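Endo-alpha-mannosidase (Bacteroides thetaiotaomicron, PDB 4ACY) hydrolyses internal alpha-mannosidic linkages as a family GH99 endo-alpha-mannosidase, an activity linked to the processing of N-glycans. Local coordinates at residues G253-N256 / A257-P260; Q267-A270 / K271-K275. All coordinates share one frame; numbering follows the deposited sequence.

Contact 1 (G253-N256 / A257-P260); sequences GFTN and ASTP
The carbonyl oxygen of T255 takes two hydrogen bonds from the residues that follow it. The T259 hydroxyl gives the stronger one, with OG1 2.8 Å from T255 O. This donor is tilted 24° from the carbonyl plane. The backbone N of S258 adds a weak bond, 3.2 Å from the same O. T259 OG1 stands beside its own backbone N (chi1 -57°), which turns it back toward T255 and over the CA of G253.

A second link joins two hydroxyls. S258 OG donates to T255 OG1 at 3.0 Å. Each oxygen stands between its own backbone N and carbonyl carbon, a placing that lets the two hydroxyls meet across the bend. S258 OG also lies 3.0 Å from T255 N.

The backbone bonds tie the bend together. T259 N donates to N256 O at 3.2 Å, which closes the turn. G253 N donates to S258 O at 3.0 Å and brings the two ends of the bend together. G253 has positive phi, a conformation that favours glycine.

Two side chains meet groups outside the bend. N256 OD1 accepts a bond from E231 N, and the ring of F254 meets F249 edge-to-face. N256 to T259 form a type I beta turn, here in the loop that follows strand 244-246 of the TIM barrel and leads to helix 263-272.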
loop_
_atom_site.group_PDB
_atom_site.type_symbol
_atom_site.label_atom_id
_atom_site.label_comp_id
_atom_site.label_asym_id
_atom_site.label_seq_id
_atom_site.Cartn_x
_atom_site.Cartn_y
_atom_site.Cartn_z
ATOM N N GLY A 253 8.942 -10.618 9.393
ATOM C CA GLY A 253 10.043 -11.522 9.060
ATOM C C GLY A 253 10.055 -12.026 7.634
ATOM O O GLY A 253 10.980 -12.734 7.248
ATOM N N PHE A 254 9.047 -11.668 6.835
ATOM C CA PHE A 254 9.070 -12.073 5.436
ATOM C C PHE A 254 10.354 -11.596 4.753
ATOM O O PHE A 254 10.914 -12.308 3.912
ATOM C CB PHE A 254 7.845 -11.579 4.674
ATOM C CG PHE A 254 7.839 -12.002 3.241
ATOM C CD1 PHE A 254 7.801 -13.362 2.904
ATOM C CD2 PHE A 254 7.925 -11.053 2.229
ATOM C CE1 PHE A 254 7.827 -13.765 1.547
ATOM C CE2 PHE A 254 7.939 -11.433 0.886
ATOM C CZ PHE A 254 7.891 -12.798 0.545
ATOM N N THR A 255 10.785 -10.384 5.093
ATOM C CA THR A 255 12.097 -9.887 4.728
ATOM C C THR A 255 12.776 -9.343 5.990
ATOM O O THR A 255 12.130 -9.122 7.013
ATOM C CB THR A 255 12.044 -8.757 3.682
ATOM O OG1 THR A 255 11.360 -7.633 4.231
ATOM C CG2 THR A 255 11.381 -9.212 2.377
ATOM N N ASN A 256 14.084 -9.128 5.903
ATOM C CA ASN A 256 14.825 -8.447 6.959
ATOM C C ASN A 256 14.203 -7.078 7.269
ATOM O O ASN A 256 14.015 -6.719 8.432
ATOM C CB ASN A 256 16.305 -8.316 6.557
ATOM C CG ASN A 256 17.104 -7.465 7.517
ATOM O OD1 ASN A 256 17.145 -6.245 7.387
ATOM N ND2 ASN A 256 17.778 -8.107 8.466
ATOM N N ALA A 257 13.859 -6.332 6.224
ATOM C CA ALA A 257 13.280 -4.994 6.412
ATOM C C ALA A 257 11.887 -5.002 7.054
ATOM O O ALA A 257 11.490 -4.013 7.683
ATOM C CB ALA A 257 13.239 -4.259 5.101
ATOM N N SER A 258 11.134 -6.097 6.879
ATOM C CA SER A 258 9.795 -6.203 7.477
ATOM C C SER A 258 9.826 -7.003 8.766
ATOM O O SER A 258 8.835 -7.605 9.159
ATOM C CB SER A 258 8.775 -6.793 6.498
ATOM O OG SER A 258 9.129 -8.111 6.119
ATOM N N THR A 259 10.992 -6.996 9.407
ATOM C CA THR A 259 11.178 -7.556 10.733
ATOM C C THR A 259 11.253 -6.372 11.712
ATOM O O THR A 259 12.241 -5.634 11.695
ATOM C CB THR A 259 12.490 -8.354 10.782
ATOM O OG1 THR A 259 12.485 -9.375 9.765
ATOM C CG2 THR A 259 12.680 -8.969 12.138
ATOM N N PRO A 260 10.201 -6.168 12.537
ATOM C CA PRO A 260 10.134 -4.947 13.365
ATOM C C PRO A 260 11.301 -4.726 14.330
ATOM O O PRO A 260 11.613 -3.578 14.661
ATOM C CB PRO A 260 8.816 -5.108 14.121
ATOM C CG PRO A 260 7.945 -5.857 13.135
ATOM C CD PRO A 260 8.889 -6.850 12.471
#

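Contact 2 (Q267-A270 / K271-K275); sequences QQWA and KAHNK
H273 lays its imidazole over one face of the W269 indole. The two rings form an offset stack. The centroids of the imidazole and the indole five-membered ring are 3.9 Å apart, and the planes are inclined by 13°. H273 CD2 sits above the indole, toward its rim, 3.4 Å from W269 CE2. H273 CB rests over the indole six-membered ring, in a CH-pi contact nearly along the ring normal. The first torsion of W269 (chi1 -172°) puts the indole beside the carbonyl carbon of its own residue, where H273, one turn on, can lie across it. The nitrogens W269 NE1 and H273 NE2 come within 3.3 Å, but the angle is poor and they do not bond.

The edge of the imidazole meets the backbone. W269 O lies in the ring plane, 3.1 Å from H273 CD2. K275 CG approaches the indole obliquely, 3.9 Å from W269 CZ3.

The helix ends at the same place. K271 N and A272 N make regular helical bonds to Q267 O and Q268 O. H273 N makes only weak bonds, to W269 O and A270 O. The chain then turns through N274, which has positive phi. K275 N returns to A270 O at 2.8 Å, with an almost straight N-H...O angle of 177°. With the weak bond from N274 N to K271 O, this makes a Schellman motif. The A270 methyl packs inward on F277 of strand 276-281.

Two polar ends are held from outside: K275 NZ by M242 O, and H273 ND1 by E238 OE1. The bond to E238 probably limits rotation of the ring, and its carboxylate would polarise the imidazole that lies on W269.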
loop_
_atom_site.group_PDB
_atom_site.type_symbol
_atom_site.label_atom_id
_atom_site.label_comp_id
_atom_site.label_asym_id
_atom_site.label_seq_id
_atom_site.Cartn_x
_atom_site.Cartn_y
_atom_site.Cartn_z
ATOM N N GLN A 267 15.786 3.306 11.364
ATOM C CA GLN A 267 15.499 4.722 11.620
ATOM C C GLN A 267 16.785 5.477 11.930
ATOM O O GLN A 267 16.979 6.603 11.471
ATOM C CB GLN A 267 14.511 4.881 12.783
ATOM C CG GLN A 267 14.333 6.334 13.312
ATOM C CD GLN A 267 13.774 7.315 12.272
ATOM O OE1 GLN A 267 13.351 6.931 11.181
ATOM N NE2 GLN A 267 13.788 8.602 12.616
ATOM N N GLN A 268 17.651 4.852 12.724
ATOM C CA GLN A 268 18.953 5.440 13.051
ATOM C C GLN A 268 19.777 5.678 11.786
ATOM O O GLN A 268 20.385 6.734 11.643
ATOM C CB GLN A 268 19.732 4.559 14.040
ATOM C CG GLN A 268 19.266 4.613 15.497
ATOM C CD GLN A 268 19.964 3.563 16.382
ATOM O OE1 GLN A 268 21.152 3.245 16.189
ATOM N NE2 GLN A 268 19.231 3.025 17.358
ATOM N N TRP A 269 19.782 4.703 10.873
ATOM C CA TRP A 269 20.468 4.831 9.585
ATOM C C TRP A 269 19.865 5.970 8.761
ATOM O O TRP A 269 20.592 6.775 8.167
ATOM C CB TRP A 269 20.396 3.519 8.783
ATOM C CG TRP A 269 21.257 3.546 7.543
ATOM C CD1 TRP A 269 22.556 3.121 7.438
ATOM C CD2 TRP A 269 20.896 4.041 6.244
ATOM N NE1 TRP A 269 23.018 3.313 6.163
ATOM C CE2 TRP A 269 22.028 3.882 5.407
ATOM C CE3 TRP A 269 19.734 4.612 5.708
ATOM C CZ2 TRP A 269 22.027 4.258 4.060
ATOM C CZ3 TRP A 269 19.735 4.989 4.370
ATOM C CH2 TRP A 269 20.873 4.811 3.561
ATOM N N ALA A 270 18.531 6.026 8.727
ATOM C CA ALA A 270 17.826 7.049 7.969
ATOM C C ALA A 270 18.234 8.445 8.433
ATOM O O ALA A 270 18.556 9.302 7.614
ATOM C CB ALA A 270 16.310 6.870 8.094
ATOM N N LYS A 271 18.182 8.661 9.746
ATOM C CA LYS A 271 18.539 9.945 10.356
ATOM C C LYS A 271 19.989 10.295 10.004
ATOM O O LYS A 271 20.279 11.411 9.552
ATOM C CB LYS A 271 18.314 9.873 11.874
ATOM C CG LYS A 271 18.456 11.182 12.651
ATOM C CD LYS A 271 18.191 10.929 14.146
ATOM C CE LYS A 271 18.827 11.998 15.045
ATOM N NZ LYS A 271 17.810 12.982 15.522
ATOM N N ALA A 272 20.888 9.329 10.170
ATOM C CA ALA A 272 22.306 9.554 9.888
ATOM C C ALA A 272 22.591 9.827 8.408
ATOM O O ALA A 272 23.583 10.475 8.082
ATOM C CB ALA A 272 23.158 8.380 10.408
ATOM N N HIS A 273 21.719 9.347 7.517
ATOM C CA HIS A 273 21.931 9.489 6.075
ATOM C C HIS A 273 20.962 10.441 5.369
ATOM O O HIS A 273 20.870 10.441 4.132
ATOM C CB HIS A 273 21.939 8.109 5.416
ATOM C CG HIS A 273 23.134 7.294 5.784
ATOM N ND1 HIS A 273 24.261 7.230 4.991
ATOM C CD2 HIS A 273 23.407 6.565 6.890
ATOM C CE1 HIS A 273 25.164 6.466 5.579
ATOM N NE2 HIS A 273 24.673 6.052 6.733
ATOM N N ASN A 274 20.276 11.264 6.160
ATOM C CA ASN A 274 19.289 12.232 5.657
ATOM C C ASN A 274 18.218 11.605 4.746
ATOM O O ASN A 274 17.878 12.153 3.683
ATOM C CB ASN A 274 19.982 13.414 4.949
ATOM C CG ASN A 274 19.115 14.666 4.913
ATOM O OD1 ASN A 274 18.323 14.920 5.825
ATOM N ND2 ASN A 274 19.263 15.458 3.856
ATOM N N LYS A 275 17.709 10.448 5.161
ATOM C CA LYS A 275 16.670 9.738 4.399
ATOM C C LYS A 275 15.421 9.558 5.259
ATOM O O LYS A 275 15.500 9.593 6.488
ATOM C CB LYS A 275 17.176 8.361 3.923
ATOM C CG LYS A 275 18.403 8.388 3.000
ATOM C CD LYS A 275 18.157 9.189 1.711
ATOM C CE LYS A 275 19.382 9.178 0.812
ATOM N NZ LYS A 275 19.292 10.133 -0.340
#

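Overall arrangement
Contacts 1 and 2 follow one another along the chain. Both belong to one beta-alpha-beta unit of the barrel, made of strand 244-246, helix 263-272 and strand 276-281. Contact 1 lies in the loop after the first strand, at the end of the barrel where TIM-barrel active sites lie. Contact 2 is at the C-terminal end of the helix and just before the next strand, at the other end of the barrel. Their centres are 18 Å apart, and their nearest atoms about 9 Å, so they do not touch. The centre of contact 1 lies about 16 Å from the centre of the chain and that of contact 2 about 22 Å. Contact 1 is partly buried, contact 2 at the surface.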